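Local structure of Nrps/pks (Streptomyces albus, 4OPF) at residues Y7-V12 and H169-L174; R150-V155 and G177-A182; V248-A253 and A282-D287; I344-M349 and A405-R410; G228-K233 and E338-V343. The protein probably catalyses decarboxylative Claisen condensation during polyketide chain extension, as a ketosynthase domain of the AT-less oxazolomycin synthase protein OzmH. All blocks are in the same frame, centred on the assembly; numbering follows the deposited sequence.

Contact 1 (Y7-V12 and H169-L174); sequences YDIAVV and HAAQAL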
# COMPACT_ATOMS: atom_id res chain seq x y z
N TYR A 7 14.29 -8.37 -10.84
CA TYR A 7 13.09 -8.36 -11.67
C TYR A 7 12.95 -6.98 -12.35
O TYR A 7 12.69 -6.00 -11.67
CB TYR A 7 11.86 -8.68 -10.79
CG TYR A 7 10.55 -8.70 -11.57
CD1 TYR A 7 10.15 -9.85 -12.24
CD2 TYR A 7 9.72 -7.57 -11.64
CE1 TYR A 7 8.97 -9.87 -12.98
CE2 TYR A 7 8.54 -7.58 -12.38
CZ TYR A 7 8.17 -8.72 -13.04
OH TYR A 7 7.02 -8.77 -13.77
N ASP A 8 13.14 -6.93 -13.66
CA ASP A 8 13.30 -5.65 -14.38
C ASP A 8 11.95 -5.08 -14.84
O ASP A 8 11.18 -5.76 -15.51
CB ASP A 8 14.14 -5.92 -15.62
CG ASP A 8 15.67 -6.15 -15.31
OD1 ASP A 8 16.22 -5.57 -14.36
OD2 ASP A 8 16.31 -6.85 -16.09
N ILE A 9 11.69 -3.83 -14.56
CA ILE A 9 10.40 -3.24 -14.89
C ILE A 9 10.66 -2.09 -15.82
O ILE A 9 11.40 -1.20 -15.45
CB ILE A 9 9.71 -2.80 -13.61
CG1 ILE A 9 9.25 -4.01 -12.80
CG2 ILE A 9 8.53 -1.88 -13.87
CD1 ILE A 9 9.02 -3.64 -11.33
N ALA A 10 10.04 -2.10 -17.00
CA ALA A 10 10.15 -1.01 -17.95
C ALA A 10 9.21 0.15 -17.64
O ALA A 10 8.05 -0.05 -17.28
CB ALA A 10 9.84 -1.51 -19.34
N VAL A 11 9.72 1.37 -17.77
CA VAL A 11 8.89 2.55 -17.82
C VAL A 11 8.51 2.70 -19.28
O VAL A 11 9.36 3.04 -20.07
CB VAL A 11 9.69 3.76 -17.38
CG1 VAL A 11 8.83 5.02 -17.47
CG2 VAL A 11 10.17 3.54 -15.97
N VAL A 12 7.26 2.39 -19.64
CA VAL A 12 6.83 2.45 -20.99
C VAL A 12 6.10 3.72 -21.36
O VAL A 12 5.77 3.91 -22.54
CB VAL A 12 5.99 1.22 -21.39
CG1 VAL A 12 6.73 -0.06 -21.06
CG2 VAL A 12 4.61 1.22 -20.74
N HIS A 169 4.94 -0.43 -4.13
CA HIS A 169 3.73 -1.31 -4.18
C HIS A 169 3.55 -1.78 -5.63
O HIS A 169 3.31 -2.91 -5.86
CB HIS A 169 2.49 -0.53 -3.79
CG HIS A 169 2.42 -0.16 -2.35
ND1 HIS A 169 2.86 -0.99 -1.33
CD2 HIS A 169 1.93 0.94 -1.74
CE1 HIS A 169 2.69 -0.38 -0.17
NE2 HIS A 169 2.14 0.79 -0.39
N ALA A 170 3.79 -0.91 -6.62
CA ALA A 170 3.62 -1.33 -7.99
C ALA A 170 4.63 -2.43 -8.35
O ALA A 170 4.26 -3.45 -8.98
CB ALA A 170 3.77 -0.18 -8.93
N ALA A 171 5.88 -2.24 -8.00
CA ALA A 171 6.92 -3.25 -8.31
C ALA A 171 6.62 -4.60 -7.65
O ALA A 171 6.78 -5.64 -8.27
CB ALA A 171 8.26 -2.75 -7.83
N GLN A 172 6.16 -4.58 -6.41
CA GLN A 172 5.78 -5.85 -5.76
C GLN A 172 4.64 -6.49 -6.50
O GLN A 172 4.63 -7.70 -6.72
CB GLN A 172 5.33 -5.62 -4.35
CG GLN A 172 6.28 -4.79 -3.49
CD GLN A 172 6.94 -5.55 -2.40
OE1 GLN A 172 6.33 -5.81 -1.37
NE2 GLN A 172 8.21 -5.91 -2.60
N ALA A 173 3.67 -5.67 -6.96
CA ALA A 173 2.55 -6.25 -7.66
C ALA A 173 2.98 -6.85 -8.98
O ALA A 173 2.49 -7.92 -9.42
CB ALA A 173 1.44 -5.20 -7.84
N LEU A 174 3.85 -6.17 -9.68
CA LEU A 174 4.31 -6.67 -10.95
C LEU A 174 5.18 -7.95 -10.77
O LEU A 174 5.02 -8.92 -11.47
CB LEU A 174 5.11 -5.59 -11.66
CG LEU A 174 4.31 -4.45 -12.27
CD1 LEU A 174 5.24 -3.28 -12.52
CD2 LEU A 174 3.70 -4.88 -13.57
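I9 and A171 bring the two backbones nearest to each other, with CA atoms 7.4 Å apart, where the start of a strand and the loop leading into it lie alongside the last turns of a helix. Y7, in the loop, and I9, in the strand, turn their CB toward the helix, which answers with A171 and L174, one turn apart. The helical turn is kept by backbone bonds such as L174 N to A170 O at 2.8 Å. I9 meets both helical residues: its CD1 lies 3.7 Å from A171 CB, while CG2 rests 3.8 Å from CD1 of L174, whose side chain slants across that of I9. The I9 CG2 methyl stands anti to the backbone N (chi1 -71° for CG1), which sets CG2 against L174 and carries CD1 on to A171, though CD1 also nears L174. The Y7 ring, with CG anti to its own N (chi1 -180°), reaches the last turn of the helix; CE2 is 4.0 Å from L174 CB, and OH comes to 3.1 Å from L174 O, with that carbonyl lying obliquely to the ring. With an alanine at Y7, L174 CB would probably be left without its aromatic neighbour and the L174 carbonyl O without the nearby hydroxyl. The contact belongs to the buried core of the thiolase-type fold: I9 also packs on L232 of strand 226-234 and pairs with L249 of strand 247-256, L174 reaches V179, and Q172 of helix 162-175 bonds S176 of the second subunit.

Contact 2 (R150-V155 and G177-A182); sequences RGPSTV and GDVEAA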
# COMPACT_ATOMS: atom_id res chain seq x y z
N ARG A 150 -8.55 -2.66 -13.70
CA ARG A 150 -9.11 -3.69 -12.82
C ARG A 150 -8.11 -4.25 -11.82
O ARG A 150 -8.45 -5.18 -11.06
CB ARG A 150 -9.62 -4.88 -13.66
CG ARG A 150 -10.60 -4.50 -14.74
CD ARG A 150 -11.95 -4.16 -14.26
NE ARG A 150 -12.84 -3.85 -15.39
CZ ARG A 150 -13.52 -4.74 -16.10
NH1 ARG A 150 -13.45 -6.03 -15.82
NH2 ARG A 150 -14.24 -4.33 -17.12
N GLY A 151 -6.90 -3.71 -11.81
CA GLY A 151 -5.89 -4.09 -10.82
C GLY A 151 -6.18 -3.40 -9.49
O GLY A 151 -7.09 -2.58 -9.41
N PRO A 152 -5.40 -3.71 -8.45
CA PRO A 152 -5.54 -2.96 -7.20
C PRO A 152 -5.38 -1.46 -7.39
O PRO A 152 -4.59 -1.03 -8.25
CB PRO A 152 -4.42 -3.52 -6.29
CG PRO A 152 -3.97 -4.77 -6.95
CD PRO A 152 -4.26 -4.66 -8.42
N SER A 153 -6.12 -0.68 -6.61
CA SER A 153 -6.14 0.75 -6.76
C SER A 153 -5.90 1.33 -5.40
O SER A 153 -6.78 1.22 -4.57
CB SER A 153 -7.50 1.19 -7.21
OG SER A 153 -7.55 2.56 -7.60
N THR A 154 -4.74 1.94 -5.17
CA THR A 154 -4.38 2.37 -3.83
C THR A 154 -3.68 3.71 -3.79
O THR A 154 -2.94 4.10 -4.69
CB THR A 154 -3.46 1.32 -3.11
OG1 THR A 154 -2.37 1.02 -3.92
CG2 THR A 154 -4.17 -0.03 -2.89
N VAL A 155 -3.93 4.43 -2.72
CA VAL A 155 -3.32 5.68 -2.47
C VAL A 155 -2.46 5.53 -1.21
O VAL A 155 -2.95 5.00 -0.21
CB VAL A 155 -4.36 6.77 -2.16
CG1 VAL A 155 -3.66 8.08 -1.83
CG2 VAL A 155 -5.28 7.00 -3.31
N GLY A 177 3.16 -11.05 -10.18
CA GLY A 177 2.20 -11.46 -11.24
C GLY A 177 0.76 -11.02 -10.92
O GLY A 177 -0.16 -11.42 -11.59
N ASP A 178 0.57 -10.16 -9.92
CA ASP A 178 -0.78 -9.67 -9.62
C ASP A 178 -1.38 -8.68 -10.65
O ASP A 178 -2.59 -8.59 -10.79
CB ASP A 178 -0.81 -9.08 -8.20
CG ASP A 178 -0.82 -10.17 -7.09
OD1 ASP A 178 -0.90 -11.41 -7.38
OD2 ASP A 178 -0.75 -9.77 -5.90
N VAL A 179 -0.53 -7.94 -11.36
CA VAL A 179 -0.96 -7.02 -12.42
C VAL A 179 -0.07 -7.25 -13.63
O VAL A 179 1.09 -7.67 -13.48
CB VAL A 179 -0.87 -5.56 -11.97
CG1 VAL A 179 -1.78 -5.32 -10.78
CG2 VAL A 179 0.55 -5.16 -11.58
N GLU A 180 -0.60 -6.98 -14.80
CA GLU A 180 0.21 -6.96 -16.02
C GLU A 180 0.89 -5.61 -16.24
O GLU A 180 1.85 -5.50 -17.02
CB GLU A 180 -0.63 -7.34 -17.24
CG GLU A 180 -1.69 -6.32 -17.58
CD GLU A 180 -2.23 -6.41 -19.01
OE1 GLU A 180 -3.06 -7.31 -19.29
OE2 GLU A 180 -1.86 -5.52 -19.85
N ALA A 181 0.41 -4.56 -15.59
CA ALA A 181 0.99 -3.25 -15.76
C ALA A 181 0.50 -2.41 -14.63
O ALA A 181 -0.42 -2.81 -13.93
CB ALA A 181 0.56 -2.67 -17.10
N ALA A 182 1.14 -1.28 -14.42
CA ALA A 182 0.84 -0.40 -13.29
C ALA A 182 0.99 1.07 -13.64
O ALA A 182 1.94 1.49 -14.33
CB ALA A 182 1.78 -0.70 -12.14
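P152 and V179 make this contact almost by themselves, through one ring carbon and one methyl: P152 CD lies 3.5 Å from V179 CG1, tighter than ordinary van der Waals contact. The valine branch arrives at an angle to the pyrrolidine ring. V179 has CG1 anti to its carbonyl carbon and beside its N (chi1 -61°), a rotamer that sends this methyl to the proline and puts CG2 in the crowded position between N and carbonyl carbon. Just before the ring, G151 CA sits 4.3 Å from the same CG1. A CB on G151 would come to about 3.2 Å from V179 CG1 and would also press on P152 CD, so a bare backbone suits the close approach. The CA atoms of G151 and V179 are 6.0 Å apart. Upstream, G177 ends helix 162-175 in a Schellman motif, turning the chain toward V179. Strand 153-156, that helix and strand 181-188 form a beta-alpha-beta crossover, with strand 107-112 lying between the two parallel strands. Y110 of that middle strand touches both P152 and V179, A173 and L174 of the helix pack on V179, and D178 forms salt bridges to R277 and K281 of the second subunit.

Contact 3 (V248-A253 and A282-D287); sequences VLKGIA and AGVAAD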
# COMPACT_ATOMS: atom_id res chain seq x y z
N VAL A 248 14.62 1.38 -17.14
CA VAL A 248 14.29 0.19 -16.42
C VAL A 248 14.48 0.42 -14.92
O VAL A 248 15.57 0.83 -14.45
CB VAL A 248 15.19 -0.97 -16.89
CG1 VAL A 248 14.92 -2.26 -16.14
CG2 VAL A 248 14.95 -1.21 -18.37
N LEU A 249 13.44 0.08 -14.15
CA LEU A 249 13.55 0.02 -12.69
C LEU A 249 14.14 -1.32 -12.29
O LEU A 249 13.56 -2.37 -12.61
CB LEU A 249 12.20 0.22 -12.02
CG LEU A 249 12.16 0.03 -10.50
CD1 LEU A 249 12.86 1.14 -9.80
CD2 LEU A 249 10.70 0.01 -10.08
N LYS A 250 15.29 -1.29 -11.63
CA LYS A 250 16.04 -2.51 -11.34
C LYS A 250 15.77 -2.96 -9.93
O LYS A 250 15.76 -4.12 -9.69
CB LYS A 250 17.55 -2.28 -11.44
CG LYS A 250 18.05 -1.75 -12.76
CD LYS A 250 18.03 -2.80 -13.79
CE LYS A 250 19.26 -3.67 -13.60
NZ LYS A 250 18.93 -4.91 -14.34
N GLY A 251 15.57 -2.02 -9.00
CA GLY A 251 15.29 -2.37 -7.60
C GLY A 251 14.78 -1.16 -6.85
O GLY A 251 15.09 -0.01 -7.17
N ILE A 252 13.89 -1.41 -5.92
CA ILE A 252 13.34 -0.39 -5.04
C ILE A 252 13.12 -0.98 -3.66
O ILE A 252 12.73 -2.15 -3.56
CB ILE A 252 12.10 0.27 -5.62
CG1 ILE A 252 11.54 1.26 -4.61
CG2 ILE A 252 11.06 -0.78 -5.98
CD1 ILE A 252 10.66 2.25 -5.23
N ALA A 253 13.43 -0.21 -2.60
CA ALA A 253 13.27 -0.67 -1.25
C ALA A 253 12.69 0.44 -0.41
O ALA A 253 12.88 1.62 -0.73
CB ALA A 253 14.58 -1.07 -0.66
N ALA A 282 18.54 -4.90 -6.92
CA ALA A 282 18.87 -4.55 -8.27
C ALA A 282 19.94 -5.49 -8.90
O ALA A 282 20.05 -5.56 -10.10
CB ALA A 282 19.39 -3.16 -8.26
N GLY A 283 20.71 -6.15 -8.06
CA GLY A 283 21.77 -7.02 -8.51
C GLY A 283 22.91 -6.24 -9.17
O GLY A 283 23.57 -6.79 -9.99
N VAL A 284 23.13 -4.97 -8.84
CA VAL A 284 24.20 -4.22 -9.54
C VAL A 284 25.32 -3.92 -8.57
O VAL A 284 25.09 -3.87 -7.38
CB VAL A 284 23.69 -2.92 -10.23
CG1 VAL A 284 22.55 -3.27 -11.18
CG2 VAL A 284 23.19 -1.91 -9.24
N ALA A 285 26.53 -3.73 -9.06
CA ALA A 285 27.61 -3.28 -8.18
C ALA A 285 27.37 -1.83 -7.78
O ALA A 285 26.94 -1.02 -8.59
CB ALA A 285 28.95 -3.44 -8.90
N ALA A 286 27.66 -1.48 -6.55
CA ALA A 286 27.57 -0.08 -6.13
C ALA A 286 28.31 0.89 -7.03
O ALA A 286 27.83 1.99 -7.30
CB ALA A 286 28.11 0.05 -4.70
N ASP A 287 29.52 0.53 -7.45
CA ASP A 287 30.32 1.40 -8.31
C ASP A 287 29.71 1.67 -9.68
O ASP A 287 30.12 2.59 -10.36
CB ASP A 287 31.70 0.77 -8.52
CG ASP A 287 32.74 1.19 -7.46
OD1 ASP A 287 32.59 2.17 -6.72
OD2 ASP A 287 33.78 0.50 -7.38
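K250 and A282 touch at their CB atoms, 3.8 Å apart, where a strand passes the end of helix 268-282. From there the two lines diverge. The lysine has CG beside its N, anti to the carbonyl carbon, and then bends twice (chi2 -74°, chi3 -80°), so that its chain curls round instead of running straight out. The curl brings CE to 4.1 Å from V284 CG1, the methylene crossing the valine at a slant, and V284 turns this methyl inward. The backbones are also close: the CA atoms of G251 and A282 are 4.2 Å apart, and A282 CA points its hydrogen at K250 O over 3.4 Å, fairly straight with 156° at the hydrogen. A CB on G251 would fall 2.8 Å from A282 N, a clash, which explains why glycine fits here. K250 and G251 together face V406 of strand 401-408 as a classic beta bulge, and G283, with positive phi, closes the helix in a Schellman motif. Across these two segments the contact is thus a matter of carbon surfaces and one CA-H...O approach. The charge is handled elsewhere: K250 NZ forms a salt bridge with D8 OD1, just before the neighbouring strand 9-17, so the aliphatic part of the lysine covers A282 and V284 while its ammonium group probably stays paired.

Contact 4 (I344-M349 and A405-R410); sequences IKTVLM and AVLAGR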
# COMPACT_ATOMS: atom_id res chain seq x y z
N ILE A 344 11.30 11.03 -12.50
CA ILE A 344 11.13 11.48 -13.90
C ILE A 344 12.43 12.17 -14.40
O ILE A 344 12.89 11.90 -15.51
CB ILE A 344 9.89 12.38 -14.06
CG1 ILE A 344 8.63 11.50 -13.90
CG2 ILE A 344 9.87 13.11 -15.40
CD1 ILE A 344 7.33 12.26 -13.87
N LYS A 345 13.02 13.00 -13.56
CA LYS A 345 14.31 13.62 -13.85
C LYS A 345 15.37 12.58 -14.22
O LYS A 345 16.04 12.68 -15.24
CB LYS A 345 14.84 14.45 -12.67
CG LYS A 345 16.34 14.73 -12.76
CD LYS A 345 16.79 15.66 -11.65
CE LYS A 345 18.29 15.59 -11.46
NZ LYS A 345 18.68 16.49 -10.32
N THR A 346 15.52 11.60 -13.37
CA THR A 346 16.49 10.54 -13.60
C THR A 346 16.19 9.72 -14.84
O THR A 346 17.12 9.37 -15.53
CB THR A 346 16.52 9.62 -12.38
OG1 THR A 346 16.90 10.41 -11.26
CG2 THR A 346 17.54 8.60 -12.54
N VAL A 347 14.90 9.41 -15.12
CA VAL A 347 14.55 8.70 -16.32
C VAL A 347 14.92 9.54 -17.52
O VAL A 347 15.46 9.04 -18.48
CB VAL A 347 13.04 8.33 -16.36
CG1 VAL A 347 12.65 7.87 -17.77
CG2 VAL A 347 12.73 7.30 -15.27
N LEU A 348 14.63 10.82 -17.47
CA LEU A 348 14.99 11.68 -18.58
C LEU A 348 16.53 11.78 -18.79
O LEU A 348 17.02 11.80 -19.94
CB LEU A 348 14.40 13.06 -18.37
CG LEU A 348 12.89 13.14 -18.50
CD1 LEU A 348 12.42 14.53 -18.08
CD2 LEU A 348 12.49 12.90 -19.94
N MSE A 349 17.27 11.87 -17.71
CA MSE A 349 18.75 11.86 -17.78
C MSE A 349 19.25 10.62 -18.44
O MSE A 349 20.12 10.69 -19.30
CB MSE A 349 19.34 11.96 -16.39
CG MSE A 349 19.35 13.44 -15.96
SE MSE A 349 20.01 13.56 -14.10
CE MSE A 349 21.53 12.36 -14.34
N ALA A 405 15.39 3.94 -4.94
CA ALA A 405 15.17 3.21 -6.18
C ALA A 405 16.41 3.30 -7.05
O ALA A 405 17.07 4.36 -7.10
CB ALA A 405 13.98 3.79 -6.91
N VAL A 406 16.69 2.21 -7.76
CA VAL A 406 17.80 2.10 -8.71
C VAL A 406 17.24 1.87 -10.11
O VAL A 406 16.46 0.96 -10.31
CB VAL A 406 18.73 0.93 -8.32
CG1 VAL A 406 19.87 0.78 -9.30
CG2 VAL A 406 19.32 1.18 -6.94
N LEU A 407 17.64 2.72 -11.05
CA LEU A 407 17.18 2.73 -12.43
C LEU A 407 18.34 2.65 -13.45
O LEU A 407 19.47 3.10 -13.16
CB LEU A 407 16.42 4.00 -12.63
CG LEU A 407 15.17 4.15 -11.76
CD1 LEU A 407 15.07 5.55 -11.25
CD2 LEU A 407 13.98 3.86 -12.66
N ALA A 408 18.07 2.03 -14.61
CA ALA A 408 19.04 1.77 -15.65
C ALA A 408 18.50 2.34 -16.96
O ALA A 408 17.27 2.32 -17.21
CB ALA A 408 19.31 0.29 -15.82
N GLY A 409 19.42 2.81 -17.79
CA GLY A 409 19.10 3.22 -19.14
C GLY A 409 18.83 1.99 -19.98
O GLY A 409 19.23 0.89 -19.62
N ARG A 410 18.06 2.18 -21.05
CA ARG A 410 17.93 1.25 -22.22
C ARG A 410 16.64 0.44 -22.22
O ARG A 410 16.00 0.32 -23.27
CB ARG A 410 19.15 0.32 -22.47
CG ARG A 410 20.17 0.87 -23.48
CD ARG A 410 21.20 -0.19 -23.92
NE ARG A 410 20.58 -1.52 -24.02
CZ ARG A 410 19.78 -1.92 -25.02
NH1 ARG A 410 19.25 -3.15 -25.00
NH2 ARG A 410 19.51 -1.11 -26.03
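T346 and V347 of helix 338-352 lie over L407 of strand 401-408, one of the places where a helix of the buried central layer of the thiolase-type fold covers the sheet. V347 and L407 have the closest CA atoms, 7.6 Å apart. L407 is the sole strand residue that takes part, and its two methyls are shared out: CD1 lies 4.1 Å from CG2 of T346, and CD2 is 4.5 Å from CG2 of V347, a looser approach. The leucine has CG beside its backbone N, anti to the carbonyl carbon (chi1 -63°), while chi2 at 139° is turned well off the staggered value, so the fork is twisted as it opens toward the helix. In the thiolase fold two related halves each contribute a sheet, and helices lie between and outside these sheets; strand 401-408 stands between strands 247-256 and 390-396, and L407 pairs by backbone bonds with A391. T346 offers L407 its methyl rather than its hydroxyl. With chi1 at -60° for OG1, the CG2 methyl stands anti to the backbone N and meets the leucine from across, whereas OG1 is hydrogen-bonded to G342 O one turn earlier, which satisfies the polar branch inside the helix. The same methyl-bearing side chain touches A391 and V393 of strand 390-396, and V347 packs on A247 of strand 247-256.

Contact 5 (G228-K233 and E338-V343); sequences GVLLLK and EGIAGV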
# COMPACT_ATOMS: atom_id res chain seq x y z
N GLY A 228 3.21 13.80 -11.63
CA GLY A 228 3.91 12.91 -12.54
C GLY A 228 3.22 11.57 -12.57
O GLY A 228 2.70 11.10 -11.54
N VAL A 229 3.17 10.98 -13.74
CA VAL A 229 2.59 9.65 -13.91
C VAL A 229 3.49 8.79 -14.77
O VAL A 229 3.97 9.25 -15.82
CB VAL A 229 1.20 9.74 -14.58
CG1 VAL A 229 0.58 8.38 -14.66
CG2 VAL A 229 0.30 10.72 -13.82
N LEU A 230 3.74 7.56 -14.30
CA LEU A 230 4.49 6.51 -15.07
C LEU A 230 3.56 5.36 -15.39
O LEU A 230 2.71 4.99 -14.55
CB LEU A 230 5.60 5.93 -14.22
CG LEU A 230 6.52 6.95 -13.59
CD1 LEU A 230 7.50 6.22 -12.73
CD2 LEU A 230 7.22 7.79 -14.66
N LEU A 231 3.71 4.80 -16.58
CA LEU A 231 3.12 3.51 -16.88
C LEU A 231 4.26 2.49 -16.90
O LEU A 231 5.25 2.67 -17.62
CB LEU A 231 2.33 3.54 -18.20
CG LEU A 231 1.69 2.20 -18.65
CD1 LEU A 231 0.56 1.74 -17.76
CD2 LEU A 231 1.14 2.27 -20.06
N LEU A 232 4.09 1.41 -16.15
CA LEU A 232 5.07 0.35 -15.97
C LEU A 232 4.59 -1.01 -16.41
O LEU A 232 3.42 -1.37 -16.20
CB LEU A 232 5.40 0.23 -14.52
CG LEU A 232 5.78 1.50 -13.77
CD1 LEU A 232 6.08 1.21 -12.32
CD2 LEU A 232 6.99 2.18 -14.39
N LYS A 233 5.49 -1.79 -16.97
CA LYS A 233 5.23 -3.20 -17.33
C LYS A 233 6.52 -4.01 -17.07
O LYS A 233 7.62 -3.47 -17.14
CB LYS A 233 4.98 -3.32 -18.82
CG LYS A 233 3.65 -2.79 -19.30
CD LYS A 233 3.48 -2.84 -20.82
CE LYS A 233 3.37 -4.25 -21.35
NZ LYS A 233 2.61 -4.18 -22.63
N GLU A 338 7.36 14.66 -4.68
CA GLU A 338 8.83 14.91 -4.73
C GLU A 338 9.53 13.74 -5.36
O GLU A 338 10.45 13.92 -6.21
CB GLU A 338 9.45 15.16 -3.31
CG GLU A 338 10.99 15.27 -3.26
CD GLU A 338 11.70 14.03 -2.65
OE1 GLU A 338 12.05 13.08 -3.39
OE2 GLU A 338 11.96 14.01 -1.42
N GLY A 339 9.16 12.55 -4.89
CA GLY A 339 9.77 11.36 -5.40
C GLY A 339 9.53 11.22 -6.89
O GLY A 339 10.39 10.70 -7.62
N ILE A 340 8.36 11.65 -7.35
CA ILE A 340 8.02 11.36 -8.73
C ILE A 340 8.76 12.38 -9.61
O ILE A 340 9.15 12.03 -10.70
CB ILE A 340 6.47 11.30 -9.05
CG1 ILE A 340 6.26 10.59 -10.37
CG2 ILE A 340 5.87 12.66 -9.17
CD1 ILE A 340 6.46 9.11 -10.22
N ALA A 341 8.96 13.60 -9.14
CA ALA A 341 9.80 14.57 -9.84
C ALA A 341 11.25 14.10 -10.00
O ALA A 341 11.84 14.23 -11.07
CB ALA A 341 9.77 15.89 -9.13
N GLY A 342 11.77 13.49 -8.95
CA GLY A 342 13.06 12.90 -8.96
C GLY A 342 13.19 11.72 -9.87
O GLY A 342 14.15 11.63 -10.59
N VAL A 343 12.21 10.81 -9.87
CA VAL A 343 12.26 9.66 -10.72
C VAL A 343 12.17 10.09 -12.17
O VAL A 343 12.92 9.59 -12.99
CB VAL A 343 11.15 8.66 -10.35
CG1 VAL A 343 10.94 7.60 -11.42
CG2 VAL A 343 11.50 7.97 -9.02
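G228 opens the strand's side of the contact with backbone alone: its O lies 3.8 Å from I340 CG1, and its N is 3.8 Å from I340 CG2, so the two branches of the isoleucine lie along the glycine backbone. A CB here would point at the helix and fall 2.9 Å from I340 CG1, a clash, and glycine is therefore what allows the CA atoms of G228 and I340 to come within 5.8 Å. Strand and helix axes pass 8.4 Å apart at 60°. V229 turns away, onto T88 and A91 of helix 79-95. L230 again turns inward. With CG beside its N (chi1 -51°), it reaches out so that CD1 meets I340 CD1 tip to tip at 4.0 Å and lies 3.9 Å from V343 CG1, which it crosses at a slant. This packing places helix 338-352 in the middle layer of the thiolase-type fold, next to helix 162-175: I340 also touches A163 and V343 touches L164. An alanine in place of I340 would probably open a gap between the G228 backbone and the L230 tip. Further along, L232 keeps to the same side of the strand and packs on L167 and L174 of helix 162-175.

In the fold
All five contacts reach one mixed sheet, and contacts 1, 2 and 5 meet in its first half, where strands 181-188, 226-234 and 9-17 are adjacent. Contact 1 touches contacts 2, 3 and 5; its centre is about 10 Å from that of contact 2 and 12 to 14 Å from those of contacts 5, 3 and 4. Contacts 4 and 5, about 10 Å apart, share helix 338-352; contacts 3 and 4 join through neighbouring strands 247-256 and 401-408. Along the chain contacts 1 and 2 interlock, and contact 3 is nested within the loop closed by contact 5. Contact 5, nearest the middle of the chain, joins strand 226-234 to a later helix, and contacts 1 and 2 touch the second subunit.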